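Local coordinates for protein ribonuclease VapC (Haemophilus influenzae, PDB 6NKL) that probably acts as the RNA-cleaving, magnesium-dependent toxin of a toxin-antitoxin pair and belongs to the PIN-domain VapC family, at residues Ile2-Thr7 / Arg33-Phe38; Asn110-Thr115 / Gln128-Thr133. All coordinates share one frame; numbering follows the deposited sequence.

Two strand pairings of one parallel sheet illustrate how neighbouring PIN-domain strands pair from the sheet's middle to one edge. Interaction 1 pairs strand 2-5 with strand 33-37; interaction 2 pairs strand 112-115 with strand 128-131, the outermost strand on that side within this chain. Their centres lie about 9 Å apart, because strands 2-5 and 112-115 are themselves neighbours, joined by backbone contacts such as Ile2 with Val112 and Met4 with Ile114. Along the chain the two follow in series, the first complete before the second begins. The predicted magnesium ligand Asp6 belongs to interaction 1, yet its carboxylate is hydrogen-bonded to Thr115 of interaction 2, so the two pairings converge at the probable active site.

Interaction 1. Residues Ile2-Thr7 / Arg33-Phe38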
loop_
_atom_site.group_PDB
_atom_site.type_symbol
_atom_site.label_atom_id
_atom_site.label_comp_id
_atom_site.label_asym_id
_atom_site.label_seq_id
_atom_site.Cartn_x
_atom_site.Cartn_y
_atom_site.Cartn_z
ATOM N N ILE B 2 11.889 7.185 -15.405
ATOM C CA ILE B 2 11.733 7.077 -13.964
ATOM C C ILE B 2 12.156 5.683 -13.551
ATOM O O ILE B 2 11.544 4.694 -13.968
ATOM C CB ILE B 2 10.298 7.362 -13.521
ATOM C CG1 ILE B 2 9.907 8.807 -13.840
ATOM C CG2 ILE B 2 10.187 7.066 -12.024
ATOM C CD1 ILE B 2 8.429 9.057 -13.659
ATOM N N TYR B 3 13.221 5.624 -12.764
ATOM C CA TYR B 3 13.751 4.406 -12.172
ATOM C C TYR B 3 13.372 4.352 -10.687
ATOM O O TYR B 3 13.827 5.186 -9.885
ATOM C CB TYR B 3 15.274 4.390 -12.337
ATOM C CG TYR B 3 15.771 4.190 -13.773
ATOM C CD1 TYR B 3 15.775 2.928 -14.347
ATOM C CD2 TYR B 3 16.263 5.253 -14.533
ATOM C CE1 TYR B 3 16.223 2.730 -15.642
ATOM C CE2 TYR B 3 16.724 5.048 -15.846
ATOM C CZ TYR B 3 16.706 3.782 -16.377
ATOM O OH TYR B 3 17.129 3.529 -17.663
ATOM N N MET B 4 12.588 3.345 -10.309
ATOM C CA MET B 4 12.110 3.175 -8.932
ATOM C C MET B 4 12.903 2.044 -8.279
ATOM O O MET B 4 12.792 0.885 -8.677
ATOM C CB MET B 4 10.608 2.881 -8.902
ATOM C CG MET B 4 10.025 2.578 -7.496
ATOM S SD MET B 4 8.224 2.429 -7.464
ATOM C CE MET B 4 7.739 4.167 -7.594
ATOM N N LEU B 5 13.690 2.381 -7.275
ATOM C CA LEU B 5 14.476 1.392 -6.559
ATOM C C LEU B 5 13.587 0.718 -5.527
ATOM O O LEU B 5 13.020 1.393 -4.653
ATOM C CB LEU B 5 15.670 2.029 -5.862
ATOM C CG LEU B 5 16.532 3.025 -6.617
ATOM C CD1 LEU B 5 17.734 3.278 -5.734
ATOM C CD2 LEU B 5 16.922 2.487 -7.939
ATOM N N ASP B 6 13.492 -0.597 -5.610
ATOM C CA ASP B 6 12.668 -1.337 -4.675
ATOM C C ASP B 6 13.433 -1.527 -3.358
ATOM O O ASP B 6 14.596 -1.150 -3.214
ATOM C CB ASP B 6 12.217 -2.648 -5.313
ATOM C CG ASP B 6 13.181 -3.808 -5.079
ATOM O OD1 ASP B 6 14.397 -3.573 -4.846
ATOM O OD2 ASP B 6 12.697 -4.985 -5.158
ATOM N N THR B 7 12.779 -2.143 -2.387
ATOM C CA THR B 7 13.376 -2.295 -1.061
ATOM C C THR B 7 14.589 -3.219 -1.084
ATOM O O THR B 7 15.554 -2.988 -0.355
ATOM C CB THR B 7 12.317 -2.832 -0.103
ATOM O OG1 THR B 7 11.144 -2.012 -0.189
ATOM C CG2 THR B 7 12.843 -2.875 1.324
ATOM N N ARG B 33 15.449 9.958 -13.588
ATOM C CA ARG B 33 15.175 10.210 -12.176
ATOM C C ARG B 33 15.127 8.913 -11.372
ATOM O O ARG B 33 14.588 7.899 -11.828
ATOM C CB ARG B 33 13.858 10.962 -12.006
ATOM C CG ARG B 33 13.697 11.522 -10.621
ATOM C CD ARG B 33 12.444 12.360 -10.525
ATOM N NE ARG B 33 12.201 12.782 -9.153
ATOM C CZ ARG B 33 11.010 13.142 -8.698
ATOM N NH1 ARG B 33 9.965 13.144 -9.504
ATOM N NH2 ARG B 33 10.866 13.491 -7.433
ATOM N N LEU B 34 15.712 8.959 -10.180
ATOM C CA LEU B 34 15.673 7.870 -9.222
ATOM C C LEU B 34 14.694 8.208 -8.108
ATOM O O LEU B 34 14.771 9.285 -7.504
ATOM C CB LEU B 34 17.059 7.609 -8.627
ATOM C CG LEU B 34 18.205 7.245 -9.574
ATOM C CD1 LEU B 34 19.476 7.000 -8.755
ATOM C CD2 LEU B 34 17.875 6.045 -10.405
ATOM N N VAL B 35 13.804 7.273 -7.811
ATOM C CA VAL B 35 12.780 7.455 -6.795
ATOM C C VAL B 35 12.610 6.139 -6.059
ATOM O O VAL B 35 13.101 5.096 -6.492
ATOM C CB VAL B 35 11.409 7.871 -7.392
ATOM C CG1 VAL B 35 11.526 9.230 -8.008
ATOM C CG2 VAL B 35 10.929 6.810 -8.379
ATOM N N MET B 36 11.808 6.190 -4.993
ATOM C CA MET B 36 11.390 5.009 -4.261
ATOM C C MET B 36 9.915 5.150 -3.966
ATOM O O MET B 36 9.397 6.261 -3.884
ATOM C CB MET B 36 12.173 4.824 -2.949
ATOM C CG MET B 36 11.844 5.801 -1.884
ATOM S SD MET B 36 12.719 5.415 -0.357
ATOM C CE MET B 36 14.362 5.899 -0.776
ATOM N N SER B 37 9.237 4.018 -3.844
ATOM C CA SER B 37 7.835 4.045 -3.454
ATOM C C SER B 37 7.727 4.387 -1.970
ATOM O O SER B 37 8.648 4.130 -1.173
ATOM C CB SER B 37 7.168 2.698 -3.776
ATOM O OG SER B 37 5.877 2.565 -3.195
ATOM N N PHE B 38 6.605 5.021 -1.612
ATOM C CA PHE B 38 6.247 5.210 -0.205
ATOM C C PHE B 38 6.274 3.906 0.575
ATOM O O PHE B 38 6.533 3.913 1.782
ATOM C CB PHE B 38 4.859 5.840 -0.076
ATOM C CG PHE B 38 3.732 4.883 -0.327
ATOM C CD1 PHE B 38 3.377 4.534 -1.616
ATOM C CD2 PHE B 38 3.018 4.349 0.732
ATOM C CE1 PHE B 38 2.352 3.644 -1.855
ATOM C CE2 PHE B 38 1.980 3.474 0.501
ATOM C CZ PHE B 38 1.646 3.114 -0.785
HETATM O O HOH W 1 10.302 1.553 -3.917
#
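Strands 2-5 and 33-37 run parallel, their axes 4.6 Å apart at the closest and twisted by 41°, with Ile2, Tyr3 and Met4 set beside Arg33, Leu34 and Val35. Three backbone bonds join them: Tyr3 N to Arg33 O, nearly straight at 168°, Val35 N to Tyr3 O, and Leu5 N to Val35 O. Beyond these, a water prolongs the pairing, donating to Leu5 O at 2.8 Å and accepting from Ser37 N.

The side chains divide between the two faces of the sheet. On one, Val35 sends CG2 across to the CG2 branch of Ile2, 3.7 Å away, while its CG1 lies over a face of the Arg33 guanidinium, whose NH2 bonds to Asn69. Met4 shares this face: its CG stands anti to the backbone N (chi1 176°) and the chain runs on extended, setting SD beside Ser37 CB at 3.8 Å; the bend beyond keeps CE near the same residue. On the other face Leu34 reaches back with CD2 to Tyr3 CB, 3.6 Å away. Leu5 CD2 nears that Leu34 methyl more loosely, at 4.4 Å.

Both strands lead into helices, with Asp6 and Ser37 as N-caps; Ser37 OG also bonds to His105. Central parallel strands running into helices, with the predicted magnesium ligand Asp6 just past the first, fit the alpha/beta/alpha PIN-domain fold, whose acidic site lies at its strands' C-terminal ends.

Interaction 2. Residues Asn110-Thr115 / Gln128-Thr133; sequences NAVLIT and QWQDWT
Ile114 lies over one face of the Trp132 indole: CD1 stands 3.7 Å from the centroid of the five-membered ring, 22° off its normal, a CH-pi contact, while CG2 covers the CG and CD2 side of the same ring system. At the indole edge, in the ring plane, NE1 donates to Gln130 OE1 at 3.0 Å, a bond that restrains the ring's rotation. The other indole, Trp129, is met obliquely by Thr115, whose CG2 comes within 3.4 Å of CE3. With Trp129 CG between the backbone N and the carbonyl carbon (chi1 62°), the indole projects away from Leu113, and its CE3-CZ3 border is the part that meets Thr115. The amides of Asn110 and Gln128 are turned 52° apart and joined by a weak, bent bond from NE2 to OD1.

Val112 packs along Gln130, crossing it obliquely, with CG1 3.7 Å from NE2. Between these two layers of side chains, the parallel backbones are hydrogen-bonded from Leu113 N to Gln128 O (2.8 Å), from Gln130 N to Leu113 O and from Thr115 N to Gln130 O. A water links Ala111 O with Gln128 N at the start of the pairing. Further along, Asp131 OD1 accepts from Thr133 N at 2.8 Å in an Asx turn.

Strand 112-115 is thus held between strand 128-131 and strand 2-5, whose Tyr3 ring meets that of Trp132. Leu113 packs against helix 97-109 through Ile102 and Ala106, and Thr133 rests on helix 7-15 through Ile9 and Tyr12.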
loop_
_atom_site.group_PDB
_atom_site.type_symbol
_atom_site.label_atom_id
_atom_site.label_comp_id
_atom_site.label_asym_id
_atom_site.label_seq_id
_atom_site.Cartn_x
_atom_site.Cartn_y
_atom_site.Cartn_z
ATOM N N ASN B 110 4.433 4.261 -15.094
ATOM C CA ASN B 110 5.271 3.671 -16.150
ATOM C C ASN B 110 6.763 3.842 -15.849
ATOM O O ASN B 110 7.580 4.194 -16.704
ATOM C CB ASN B 110 4.900 4.237 -17.518
ATOM C CG ASN B 110 5.342 3.338 -18.659
ATOM O OD1 ASN B 110 5.287 2.106 -18.574
ATOM N ND2 ASN B 110 5.814 3.958 -19.728
ATOM N N ALA B 111 7.125 3.517 -14.615
ATOM C CA ALA B 111 8.512 3.498 -14.199
ATOM C C ALA B 111 9.129 2.138 -14.475
ATOM O O ALA B 111 8.443 1.126 -14.646
ATOM C CB ALA B 111 8.635 3.818 -12.707
ATOM N N VAL B 112 10.449 2.127 -14.531
ATOM C CA VAL B 112 11.215 0.887 -14.563
ATOM C C VAL B 112 11.564 0.550 -13.118
ATOM O O VAL B 112 12.160 1.368 -12.420
ATOM C CB VAL B 112 12.481 1.049 -15.418
ATOM C CG1 VAL B 112 13.379 -0.173 -15.316
ATOM C CG2 VAL B 112 12.091 1.319 -16.895
ATOM N N LEU B 113 11.172 -0.623 -12.650
ATOM C CA LEU B 113 11.455 -0.995 -11.266
ATOM C C LEU B 113 12.813 -1.685 -11.199
ATOM O O LEU B 113 13.068 -2.638 -11.943
ATOM C CB LEU B 113 10.359 -1.900 -10.702
ATOM C CG LEU B 113 10.475 -2.286 -9.223
ATOM C CD1 LEU B 113 10.203 -1.076 -8.326
ATOM C CD2 LEU B 113 9.535 -3.417 -8.859
ATOM N N ILE B 114 13.677 -1.186 -10.312
ATOM C CA ILE B 114 15.019 -1.714 -10.091
ATOM C C ILE B 114 15.012 -2.591 -8.849
ATOM O O ILE B 114 14.645 -2.133 -7.762
ATOM C CB ILE B 114 16.052 -0.594 -9.913
ATOM C CG1 ILE B 114 16.057 0.382 -11.085
ATOM C CG2 ILE B 114 17.432 -1.213 -9.791
ATOM C CD1 ILE B 114 16.090 -0.279 -12.429
ATOM N N THR B 115 15.478 -3.827 -8.989
ATOM C CA THR B 115 15.318 -4.806 -7.934
ATOM C C THR B 115 16.617 -5.604 -7.771
ATOM O O THR B 115 17.612 -5.379 -8.468
ATOM C CB THR B 115 14.115 -5.700 -8.246
ATOM O OG1 THR B 115 13.896 -6.609 -7.172
ATOM C CG2 THR B 115 14.385 -6.464 -9.468
ATOM N N GLN B 128 7.844 -3.222 -16.213
ATOM C CA GLN B 128 9.209 -3.014 -16.677
ATOM C C GLN B 128 10.142 -3.036 -15.465
ATOM O O GLN B 128 9.979 -2.241 -14.535
ATOM C CB GLN B 128 9.305 -1.686 -17.426
ATOM C CG GLN B 128 8.328 -1.578 -18.611
ATOM C CD GLN B 128 8.557 -0.312 -19.394
ATOM O OE1 GLN B 128 9.636 -0.101 -19.945
ATOM N NE2 GLN B 128 7.544 0.549 -19.441
ATOM N N TRP B 129 11.100 -3.957 -15.454
ATOM C CA TRP B 129 12.022 -4.010 -14.341
ATOM C C TRP B 129 13.372 -4.554 -14.781
ATOM O O TRP B 129 13.532 -5.139 -15.863
ATOM C CB TRP B 129 11.456 -4.842 -13.192
ATOM C CG TRP B 129 11.226 -6.238 -13.591
ATOM C CD1 TRP B 129 10.223 -6.708 -14.370
ATOM C CD2 TRP B 129 12.044 -7.353 -13.260
ATOM N NE1 TRP B 129 10.351 -8.059 -14.532
ATOM C CE2 TRP B 129 11.458 -8.485 -13.853
ATOM C CE3 TRP B 129 13.200 -7.510 -12.490
ATOM C CZ2 TRP B 129 12.003 -9.763 -13.723
ATOM C CZ3 TRP B 129 13.746 -8.772 -12.361
ATOM C CH2 TRP B 129 13.142 -9.886 -12.970
ATOM N N GLN B 130 14.346 -4.316 -13.913
ATOM C CA GLN B 130 15.738 -4.644 -14.137
ATOM C C GLN B 130 16.359 -4.948 -12.789
ATOM O O GLN B 130 16.011 -4.321 -11.786
ATOM C CB GLN B 130 16.507 -3.504 -14.795
ATOM C CG GLN B 130 15.935 -3.150 -16.183
ATOM C CD GLN B 130 16.544 -1.896 -16.792
ATOM O OE1 GLN B 130 17.587 -1.415 -16.351
ATOM N NE2 GLN B 130 15.869 -1.347 -17.801
ATOM N N ASP B 131 17.282 -5.905 -12.786
ATOM C CA ASP B 131 18.109 -6.238 -11.625
ATOM C C ASP B 131 19.459 -5.588 -11.898
ATOM O O ASP B 131 20.221 -6.056 -12.741
ATOM C CB ASP B 131 18.208 -7.754 -11.442
ATOM C CG ASP B 131 19.019 -8.156 -10.214
ATOM O OD1 ASP B 131 19.981 -7.418 -9.904
ATOM O OD2 ASP B 131 18.702 -9.196 -9.569
ATOM N N TRP B 132 19.731 -4.476 -11.235
ATOM C CA TRP B 132 20.969 -3.757 -11.483
ATOM C C TRP B 132 22.160 -4.380 -10.780
ATOM O O TRP B 132 23.236 -3.784 -10.811
ATOM C CB TRP B 132 20.838 -2.291 -11.064
ATOM C CG TRP B 132 20.240 -1.410 -12.099
ATOM C CD1 TRP B 132 19.706 -1.794 -13.280
ATOM C CD2 TRP B 132 20.103 0.011 -12.040
ATOM N NE1 TRP B 132 19.248 -0.704 -13.984
ATOM C CE2 TRP B 132 19.488 0.421 -13.243
ATOM C CE3 TRP B 132 20.476 0.984 -11.107
ATOM C CZ2 TRP B 132 19.220 1.751 -13.524
ATOM C CZ3 TRP B 132 20.217 2.292 -11.386
ATOM C CH2 TRP B 132 19.575 2.670 -12.580
ATOM N N THR B 133 22.006 -5.548 -10.153
ATOM C CA THR B 133 23.153 -6.254 -9.591
ATOM C C THR B 133 23.724 -7.283 -10.569
ATOM O O THR B 133 24.903 -7.599 -10.484
ATOM C CB THR B 133 22.788 -6.949 -8.259
ATOM O OG1 THR B 133 21.895 -8.030 -8.486
ATOM C CG2 THR B 133 22.153 -5.993 -7.243
HETATM O O HOH W 2 6.738 -0.727 -15.281
#